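Local coordinates for protein cytochrome c552 (PDB 5ZE8) that carries five heme c groups and probably transfers electrons at low potential in a thermophilic purple sulfur photosynthetic bacterium, at residues P36-S41 / A108-T113. Residues are numbered along the deposited sequence; the frame is centred on the assembly and turned at random.
Sequences PIHRVS and ARDQTT
H38 is gripped at two places, one face of its ring by R109, the last residue of helix 105-109, and its edge by D110, the first beyond it. The stack is nearly parallel: guanidinium and imidazole planes differ by 8°, with centres 4.3 Å apart. R109 CD adds a CH-pi contact over the middle of the H38 ring, 3.8 Å from its centroid, because the extended arginine chain runs along that face. H38 NE2 donates to D110 OD1 at 2.7 Å, on the syn side of the carboxylate and close to the ring plane; this bond and the stack together limit the ring's rotation. With chi1 at 72°, H38 CG lies between the backbone N and the carbonyl carbon, turning the ring into this corner. With the imidazole cut back to an alanine, the D110 carboxylate, keeping its R39 and Y121 bonds, would probably be freer to turn, and the R109 guanidinium would lose the ring it lies on.

The R39 side is looser in packing: D110's segment covers 24 Å² of R39 against 76 Å² of H38. R39 NE still reaches D110 OD2 firmly, at 2.8 Å, in a nearly straight hydrogen bond (170°) that is also a salt bridge, whereas R39 NH2 makes a weak 3.5 Å bond to D110 OD1.

T132 and S156 bind the R109 guanidinium, and Y121 of helix 119-122 shares D110 OD2. A 3-10 turn preceding helix 42-46 thus meets the C-terminal end of helix 105-109, closed by a Schellman motif with Q111 at positive phi.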
ATOM      1  N   PRO A  36      14.947  17.871 -17.901  1.00 28.39           N
ATOM      2  CA  PRO A  36      13.498  17.868 -17.717  1.00 22.52           C
ATOM      3  C   PRO A  36      13.251  17.609 -16.275  1.00 20.27           C
ATOM      4  O   PRO A  36      14.065  16.940 -15.610  1.00 17.02           O
ATOM      5  CB  PRO A  36      13.020  16.718 -18.542  1.00 24.19           C
ATOM      6  CG  PRO A  36      14.125  15.746 -18.527  1.00 27.66           C
ATOM      7  CD  PRO A  36      15.391  16.561 -18.406  1.00 29.91           C
ATOM      8  N   ILE A  37      12.146  18.182 -15.830  1.00 16.89           N
ATOM      9  CA  ILE A  37      11.761  18.132 -14.444  1.00 17.05           C
ATOM     10  C   ILE A  37      11.679  16.720 -13.877  1.00 15.28           C
ATOM     11  O   ILE A  37      12.023  16.487 -12.742  1.00 15.10           O
ATOM     12  CB  ILE A  37      10.476  18.963 -14.228  1.00 19.74           C
ATOM     13  CG1 ILE A  37      10.002  18.951 -12.775  1.00 21.78           C
ATOM     14  CG2 ILE A  37       9.318  18.372 -14.992  1.00 21.96           C
ATOM     15  CD1 ILE A  37      11.040  19.502 -11.851  1.00 24.05           C
ATOM     16  N   HIS A  38      11.227  15.763 -14.671  1.00 14.03           N
ATOM     17  CA  HIS A  38      11.074  14.378 -14.143  1.00 14.59           C
ATOM     18  C   HIS A  38      12.367  13.690 -13.885  1.00 13.84           C
ATOM     19  O   HIS A  38      12.384  12.588 -13.299  1.00 14.23           O
ATOM     20  CB  HIS A  38      10.179  13.509 -15.034  1.00 14.46           C
ATOM     21  CG  HIS A  38      10.766  13.086 -16.340  1.00 13.75           C
ATOM     22  ND1 HIS A  38      10.654  13.880 -17.460  1.00 17.42           N
ATOM     23  CD2 HIS A  38      11.409  11.966 -16.726  1.00 13.06           C
ATOM     24  CE1 HIS A  38      11.236  13.265 -18.478  1.00 17.09           C
ATOM     25  NE2 HIS A  38      11.703  12.098 -18.056  1.00 15.52           N
ATOM     26  N   ARG A  39      13.495  14.297 -14.329  1.00 13.94           N
ATOM     27  CA  ARG A  39      14.797  13.692 -13.987  1.00 14.70           C
ATOM     28  C   ARG A  39      15.539  14.483 -12.896  1.00 14.52           C
ATOM     29  O   ARG A  39      16.727  14.173 -12.586  1.00 17.30           O
ATOM     30  CB  ARG A  39      15.672  13.544 -15.273  1.00 18.19           C
ATOM     31  CG  ARG A  39      15.439  12.263 -16.083  1.00 22.43           C
ATOM     32  CD  ARG A  39      16.554  12.028 -17.141  1.00 25.99           C
ATOM     33  NE  ARG A  39      15.901  11.708 -18.439  1.00 36.42           N
ATOM     34  CZ  ARG A  39      16.005  12.368 -19.591  1.00 35.09           C
ATOM     35  NH1 ARG A  39      16.835  13.426 -19.795  1.00 33.17           N
ATOM     36  NH2 ARG A  39      15.293  11.917 -20.620  1.00 48.01           N
ATOM     37  N   VAL A  40      14.878  15.444 -12.287  1.00 12.78           N
ATOM     38  CA  VAL A  40      15.409  16.182 -11.118  1.00 12.98           C
ATOM     39  C   VAL A  40      15.356  15.322  -9.845  1.00 14.02           C
ATOM     40  O   VAL A  40      14.272  14.819  -9.442  1.00 12.78           O
ATOM     41  CB  VAL A  40      14.660  17.495 -10.897  1.00 14.99           C
ATOM     42  CG1 VAL A  40      15.135  18.146  -9.583  1.00 15.26           C
ATOM     43  CG2 VAL A  40      14.913  18.432 -12.021  1.00 16.85           C
ATOM     44  N   SER A  41      16.516  15.148  -9.184  1.00 15.12           N
ATOM     45  CA  SER A  41      16.606  14.300  -7.999  1.00 13.34           C
ATOM     46  C   SER A  41      15.879  14.935  -6.842  1.00 12.29           C
ATOM     47  O   SER A  41      15.945  16.140  -6.575  1.00 12.40           O
ATOM     48  CB  SER A  41      18.074  14.123  -7.568  1.00 13.64           C
ATOM     49  OG  SER A  41      18.152  13.387  -6.364  1.00 14.78           O
ATOM     50  N   ALA A 108       9.810   4.455 -16.485  1.00 11.66           N
ATOM     51  CA  ALA A 108       8.826   4.153 -17.504  1.00 11.86           C
ATOM     52  C   ALA A 108       8.624   5.398 -18.387  1.00 13.29           C
ATOM     53  O   ALA A 108       8.496   5.280 -19.599  1.00 13.47           O
ATOM     54  CB  ALA A 108       7.584   3.790 -16.821  1.00 12.87           C
ATOM     55  N   ARG A 109       8.694   6.605 -17.814  1.00 11.94           N
ATOM     56  CA  ARG A 109       8.495   7.831 -18.622  1.00 12.99           C
ATOM     57  C   ARG A 109       9.597   8.016 -19.671  1.00 14.32           C
ATOM     58  O   ARG A 109       9.302   8.553 -20.764  1.00 18.07           O
ATOM     59  CB  ARG A 109       8.444   9.051 -17.722  1.00 14.95           C
ATOM     60  CG  ARG A 109       8.070  10.329 -18.432  1.00 17.45           C
ATOM     61  CD  ARG A 109       7.742  11.300 -17.382  1.00 19.90           C
ATOM     62  NE  ARG A 109       7.383  12.601 -17.910  1.00 20.55           N
ATOM     63  CZ  ARG A 109       6.922  13.564 -17.159  1.00 20.00           C
ATOM     64  NH1 ARG A 109       6.774  13.379 -15.837  1.00 19.42           N
ATOM     65  NH2 ARG A 109       6.622  14.741 -17.785  1.00 24.41           N
ATOM     66  N   ASP A 110      10.771   7.485 -19.400  1.00 11.87           N
ATOM     67  CA  ASP A 110      11.909   7.534 -20.304  1.00 11.93           C
ATOM     68  C   ASP A 110      12.081   6.242 -21.111  1.00 12.88           C
ATOM     69  O   ASP A 110      13.082   6.078 -21.863  1.00 14.15           O
ATOM     70  CB  ASP A 110      13.195   7.815 -19.476  1.00 13.17           C
ATOM     71  CG  ASP A 110      13.320   9.234 -19.087  1.00 15.14           C
ATOM     72  OD1 ASP A 110      12.515  10.080 -19.591  1.00 17.94           O
ATOM     73  OD2 ASP A 110      14.152   9.521 -18.169  1.00 16.83           O
ATOM     74  N   GLN A 111      11.094   5.324 -21.062  1.00 12.55           N
ATOM     75  CA  GLN A 111      11.182   4.020 -21.795  1.00 12.56           C
ATOM     76  C   GLN A 111      12.475   3.278 -21.514  1.00 13.13           C
ATOM     77  O   GLN A 111      13.125   2.750 -22.464  1.00 14.70           O
ATOM     78  CB  GLN A 111      10.960   4.181 -23.331  1.00 14.24           C
ATOM     79  CG  GLN A 111      10.427   2.933 -24.078  1.00 16.44           C
ATOM     80  CD  GLN A 111       8.992   2.563 -23.820  1.00 17.31           C
ATOM     81  OE1 GLN A 111       8.618   1.385 -24.077  1.00 22.94           O
ATOM     82  NE2 GLN A 111       8.171   3.478 -23.380  1.00 18.65           N
ATOM     83  N   THR A 112      12.847   3.160 -20.252  1.00 12.69           N
ATOM     84  CA  THR A 112      14.046   2.397 -19.862  1.00 13.49           C
ATOM     85  C   THR A 112      13.770   1.440 -18.718  1.00 13.38           C
ATOM     86  O   THR A 112      12.917   1.773 -17.849  1.00 13.00           O
ATOM     87  CB  THR A 112      15.198   3.330 -19.485  1.00 14.46           C
ATOM     88  OG1 THR A 112      16.383   2.551 -19.184  1.00 15.47           O
ATOM     89  CG2 THR A 112      14.912   4.200 -18.304  1.00 14.16           C
ATOM     90  N   THR A 113      14.454   0.312 -18.724  1.00 12.96           N
ATOM     91  CA  THR A 113      14.328  -0.714 -17.712  1.00 11.38           C
ATOM     92  C   THR A 113      15.573  -0.803 -16.839  1.00 12.61           C
ATOM     93  O   THR A 113      15.586  -1.587 -15.903  1.00 13.40           O
ATOM     94  CB  THR A 113      13.933  -2.105 -18.254  1.00 12.47           C
ATOM     95  OG1 THR A 113      15.043  -2.668 -19.012  1.00 12.64           O
ATOM     96  CG2 THR A 113      12.765  -1.979 -19.179  1.00 11.40           C
TER